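PDB 7KWD: alkaline phosphatase from Thermus thermophilus, which probably hydrolyses phosphate monoesters at alkaline pH, as a homodimer that uses zinc and magnesium ions. Local coordinates for residues H116-F125 with L468-M477. Residues are numbered along the deposited sequence; the frame is centred on the assembly and turned at random. Where two conformers were deposited one is given.
Sequences HADGTPLKPF and LGLRYQNPVM
Residues 116-125 and 468-477 run in opposite directions with no regular strand pairing, each touching a helix at one end; the CA atoms of Leu122 and Asn474 are 5.9 Å apart and those of Phe125 and Leu470 8.2 Å, so side chains rather than paired backbones make the join. The Asn474 amide bonds both backbone polar groups of Lys123: Lys123 N donates to Asn474 OD1 (2.8 Å), and Asn474 ND2 donates to Lys123 O in a nearly straight bond (177°) lying in the amide plane. Tyr472 OH grips that same Lys123 O at 2.7 Å, from the opposite face of the carbonyl plane, so one acceptor holds two donors. Tyr472 reaches it because CG sits between the backbone N and the carbonyl carbon (chi1 62°). An alanine in place of Asn474 would probably leave Lys123 N without its acceptor and Tyr472 as the one side chain of this segment holding Lys123 O. At one end, His116 NE2 donates to Pro475 O (2.8 Å), which lies near the ring plane, while Met477 CB stands over the centre of a ring face, 4.0 Å from the centroid, a CH-pi contact. Met477 bends at chi3 (-48°), bringing CE to 3.5 Å from His116 CB and also against the carboxylate of Asp118, which closes an Asx turn by accepting from Thr120 N. At the other end, the Phe125 ring meets Leu468 CD1 at its edge, and Phe125 CE1 touches Leu470 CB (3.7 Å). Asn474 ND2 also bonds Cys104 O, tying both loops to the end of helix 95-104; Lys123 NZ pairs with Glu131. This is loop-to-loop packing without metal ligands, joining the loop before helix 125-131, whose N-cap position Pro124 occupies, to the link between helices 459-468 and 479-487.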
loop_
_atom_site.group_PDB
_atom_site.type_symbol
_atom_site.label_atom_id
_atom_site.label_comp_id
_atom_site.label_asym_id
_atom_site.label_seq_id
_atom_site.Cartn_x
_atom_site.Cartn_y
_atom_site.Cartn_z
ATOM N N HIS A 116 -23.150 2.290 18.191
ATOM C CA HIS A 116 -23.316 1.045 17.472
ATOM C C HIS A 116 -24.537 1.115 16.568
ATOM O O HIS A 116 -25.388 1.972 16.720
ATOM C CB HIS A 116 -23.446 -0.130 18.447
ATOM C CG HIS A 116 -22.129 -0.661 18.900
ATOM N ND1 HIS A 116 -21.088 -0.893 18.025
ATOM C CD2 HIS A 116 -21.673 -0.991 20.129
ATOM C CE1 HIS A 116 -20.043 -1.326 18.700
ATOM N NE2 HIS A 116 -20.376 -1.409 19.977
ATOM N N ALA A 117 -24.644 0.159 15.644
ATOM C CA ALA A 117 -25.741 0.201 14.681
ATOM C C ALA A 117 -27.114 0.123 15.346
ATOM O O ALA A 117 -28.123 0.423 14.702
ATOM C CB ALA A 117 -25.616 -0.947 13.677
ATOM N N ASP A 118 -27.183 -0.307 16.598
ATOM C CA ASP A 118 -28.446 -0.415 17.305
ATOM C C ASP A 118 -28.711 0.811 18.154
ATOM O O ASP A 118 -29.670 0.821 18.917
ATOM C CB ASP A 118 -28.466 -1.672 18.192
ATOM C CG ASP A 118 -27.456 -1.605 19.320
ATOM O OD1 ASP A 118 -26.715 -0.592 19.406
ATOM O OD2 ASP A 118 -27.395 -2.557 20.138
ATOM N N GLY A 119 -27.845 1.821 18.086
ATOM C CA GLY A 119 -28.021 3.011 18.885
ATOM C C GLY A 119 -27.304 3.026 20.210
ATOM O O GLY A 119 -27.266 4.070 20.861
ATOM N N THR A 120 -26.710 1.922 20.634
ATOM C CA THR A 120 -25.938 1.922 21.872
ATOM C C THR A 120 -24.869 3.006 21.833
ATOM O O THR A 120 -24.022 2.993 20.936
ATOM C CB THR A 120 -25.261 0.572 22.077
ATOM O OG1 THR A 120 -26.241 -0.463 21.965
ATOM C CG2 THR A 120 -24.605 0.538 23.417
ATOM N N PRO A 121 -24.883 3.984 22.729
ATOM C CA PRO A 121 -23.848 5.011 22.691
ATOM C C PRO A 121 -22.550 4.485 23.271
ATOM O O PRO A 121 -22.530 3.640 24.169
ATOM C CB PRO A 121 -24.422 6.152 23.551
ATOM C CG PRO A 121 -25.334 5.479 24.482
ATOM C CD PRO A 121 -25.984 4.370 23.644
ATOM N N LEU A 122 -21.459 4.999 22.722
ATOM C CA LEU A 122 -20.116 4.709 23.182
ATOM C C LEU A 122 -19.518 5.981 23.753
ATOM O O LEU A 122 -19.913 7.088 23.375
ATOM C CB LEU A 122 -19.254 4.190 22.037
ATOM C CG LEU A 122 -19.896 3.112 21.148
ATOM C CD1 LEU A 122 -19.025 2.781 19.944
ATOM C CD2 LEU A 122 -20.165 1.860 21.983
ATOM N N LYS A 123 -18.571 5.823 24.657
ATOM C CA LYS A 123 -17.896 6.980 25.222
ATOM C C LYS A 123 -16.571 7.139 24.520
ATOM O O LYS A 123 -15.695 6.271 24.676
ATOM C CB LYS A 123 -17.683 6.802 26.721
ATOM C CG LYS A 123 -17.151 8.036 27.440
ATOM C CD LYS A 123 -17.118 7.712 28.925
ATOM C CE LYS A 123 -16.480 8.789 29.757
ATOM N NZ LYS A 123 -16.477 8.373 31.203
ATOM N N PRO A 124 -16.370 8.189 23.734
ATOM C CA PRO A 124 -15.119 8.333 22.990
ATOM C C PRO A 124 -14.043 9.020 23.818
ATOM O O PRO A 124 -14.316 9.745 24.779
ATOM C CB PRO A 124 -15.527 9.211 21.792
ATOM C CG PRO A 124 -16.680 10.063 22.319
ATOM C CD PRO A 124 -17.300 9.323 23.491
ATOM N N PHE A 125 -12.805 8.819 23.374
ATOM C CA PHE A 125 -11.653 9.038 24.249
ATOM C C PHE A 125 -11.495 10.488 24.664
ATOM O O PHE A 125 -11.108 10.767 25.804
ATOM C CB PHE A 125 -10.355 8.542 23.580
ATOM C CG PHE A 125 -9.212 8.542 24.511
ATOM C CD1 PHE A 125 -9.143 7.598 25.512
ATOM C CD2 PHE A 125 -8.254 9.542 24.462
ATOM C CE1 PHE A 125 -8.114 7.631 26.447
ATOM C CE2 PHE A 125 -7.229 9.578 25.375
ATOM C CZ PHE A 125 -7.173 8.624 26.379
ATOM N N LEU A 468 -2.260 7.938 28.978
ATOM C CA LEU A 468 -2.784 8.950 29.900
ATOM C C LEU A 468 -3.389 8.371 31.172
ATOM O O LEU A 468 -3.838 9.132 32.024
ATOM C CB LEU A 468 -3.855 9.809 29.206
ATOM C CG LEU A 468 -3.420 10.532 27.934
ATOM C CD1 LEU A 468 -4.577 11.370 27.391
ATOM C CD2 LEU A 468 -2.231 11.368 28.220
ATOM N N GLY A 469 -3.409 7.055 31.329
ATOM C CA GLY A 469 -4.049 6.473 32.487
ATOM C C GLY A 469 -5.552 6.580 32.413
ATOM O O GLY A 469 -6.212 6.784 33.444
ATOM N N LEU A 470 -6.106 6.449 31.212
ATOM C CA LEU A 470 -7.522 6.595 30.938
ATOM C C LEU A 470 -8.041 5.371 30.215
ATOM O O LEU A 470 -8.845 5.465 29.282
ATOM C CB LEU A 470 -7.785 7.857 30.123
ATOM C CG LEU A 470 -7.580 9.157 30.903
ATOM C CD1 LEU A 470 -7.668 10.367 29.993
ATOM C CD2 LEU A 470 -8.567 9.270 32.040
ATOM N N ARG A 471 -7.589 4.194 30.635
ATOM C CA ARG A 471 -8.209 2.971 30.140
ATOM C C ARG A 471 -9.597 2.772 30.733
ATOM O O ARG A 471 -9.788 2.838 31.949
ATOM C CB ARG A 471 -7.352 1.763 30.474
ATOM C CG ARG A 471 -5.932 1.809 29.872
ATOM C CD ARG A 471 -5.342 0.439 30.143
ATOM N NE ARG A 471 -3.885 0.302 30.070
ATOM C CZ ARG A 471 -3.015 0.840 30.920
ATOM N NH1 ARG A 471 -3.405 1.632 31.948
ATOM N NH2 ARG A 471 -1.742 0.573 30.731
ATOM N N TYR A 472 -10.553 2.507 29.851
ATOM C CA TYR A 472 -11.920 2.121 30.172
ATOM C C TYR A 472 -12.408 1.297 28.991
ATOM O O TYR A 472 -11.713 1.162 27.977
ATOM C CB TYR A 472 -12.800 3.338 30.414
ATOM C CG TYR A 472 -12.932 4.229 29.202
ATOM C CD1 TYR A 472 -11.959 5.200 28.904
ATOM C CD2 TYR A 472 -14.029 4.127 28.368
ATOM C CE1 TYR A 472 -12.111 6.049 27.816
ATOM C CE2 TYR A 472 -14.174 4.945 27.265
ATOM C CZ TYR A 472 -13.224 5.907 26.994
ATOM O OH TYR A 472 -13.370 6.719 25.879
ATOM N N GLN A 473 -13.600 0.755 29.094
ATOM C CA GLN A 473 -14.135 -0.124 28.068
ATOM C C GLN A 473 -15.467 0.409 27.555
ATOM O O GLN A 473 -16.197 1.096 28.273
ATOM C CB GLN A 473 -14.317 -1.550 28.591
ATOM C CG GLN A 473 -15.246 -1.680 29.780
ATOM C CD GLN A 473 -15.465 -3.138 30.159
ATOM O OE1 GLN A 473 -14.694 -3.698 30.936
ATOM N NE2 GLN A 473 -16.505 -3.761 29.602
ATOM N N ASN A 474 -15.747 0.105 26.287
ATOM C CA ASN A 474 -16.984 0.380 25.587
ATOM C C ASN A 474 -17.581 -0.961 25.190
ATOM O O ASN A 474 -16.847 -1.924 24.946
ATOM C CB ASN A 474 -16.758 1.237 24.331
ATOM C CG ASN A 474 -16.777 2.736 24.630
ATOM O OD1 ASN A 474 -17.720 3.256 25.197
ATOM N ND2 ASN A 474 -15.718 3.435 24.226
ATOM N N PRO A 475 -18.893 -1.044 25.086
ATOM C CA PRO A 475 -19.489 -2.319 24.687
ATOM C C PRO A 475 -19.174 -2.704 23.253
ATOM O O PRO A 475 -18.918 -1.867 22.377
ATOM C CB PRO A 475 -20.997 -2.092 24.888
ATOM C CG PRO A 475 -21.170 -0.570 24.804
ATOM C CD PRO A 475 -19.892 -0.013 25.396
ATOM N N VAL A 476 -19.228 -3.998 23.033
ATOM C CA VAL A 476 -18.921 -4.657 21.781
ATOM C C VAL A 476 -20.202 -5.157 21.136
ATOM O O VAL A 476 -21.190 -5.443 21.810
ATOM C CB VAL A 476 -17.949 -5.811 22.097
ATOM C CG1 VAL A 476 -17.858 -6.773 20.933
ATOM C CG2 VAL A 476 -16.553 -5.261 22.499
ATOM N N MET A 477 -20.173 -5.258 19.811
ATOM C CA MET A 477 -21.207 -5.899 19.003
ATOM C C MET A 477 -20.478 -6.852 18.070
ATOM O O MET A 477 -19.402 -6.522 17.560
ATOM C CB MET A 477 -22.042 -4.864 18.205
ATOM C CG MET A 477 -22.946 -5.402 17.072
ATOM S SD MET A 477 -23.983 -4.110 16.267
ATOM C CE MET A 477 -24.677 -3.288 17.706
#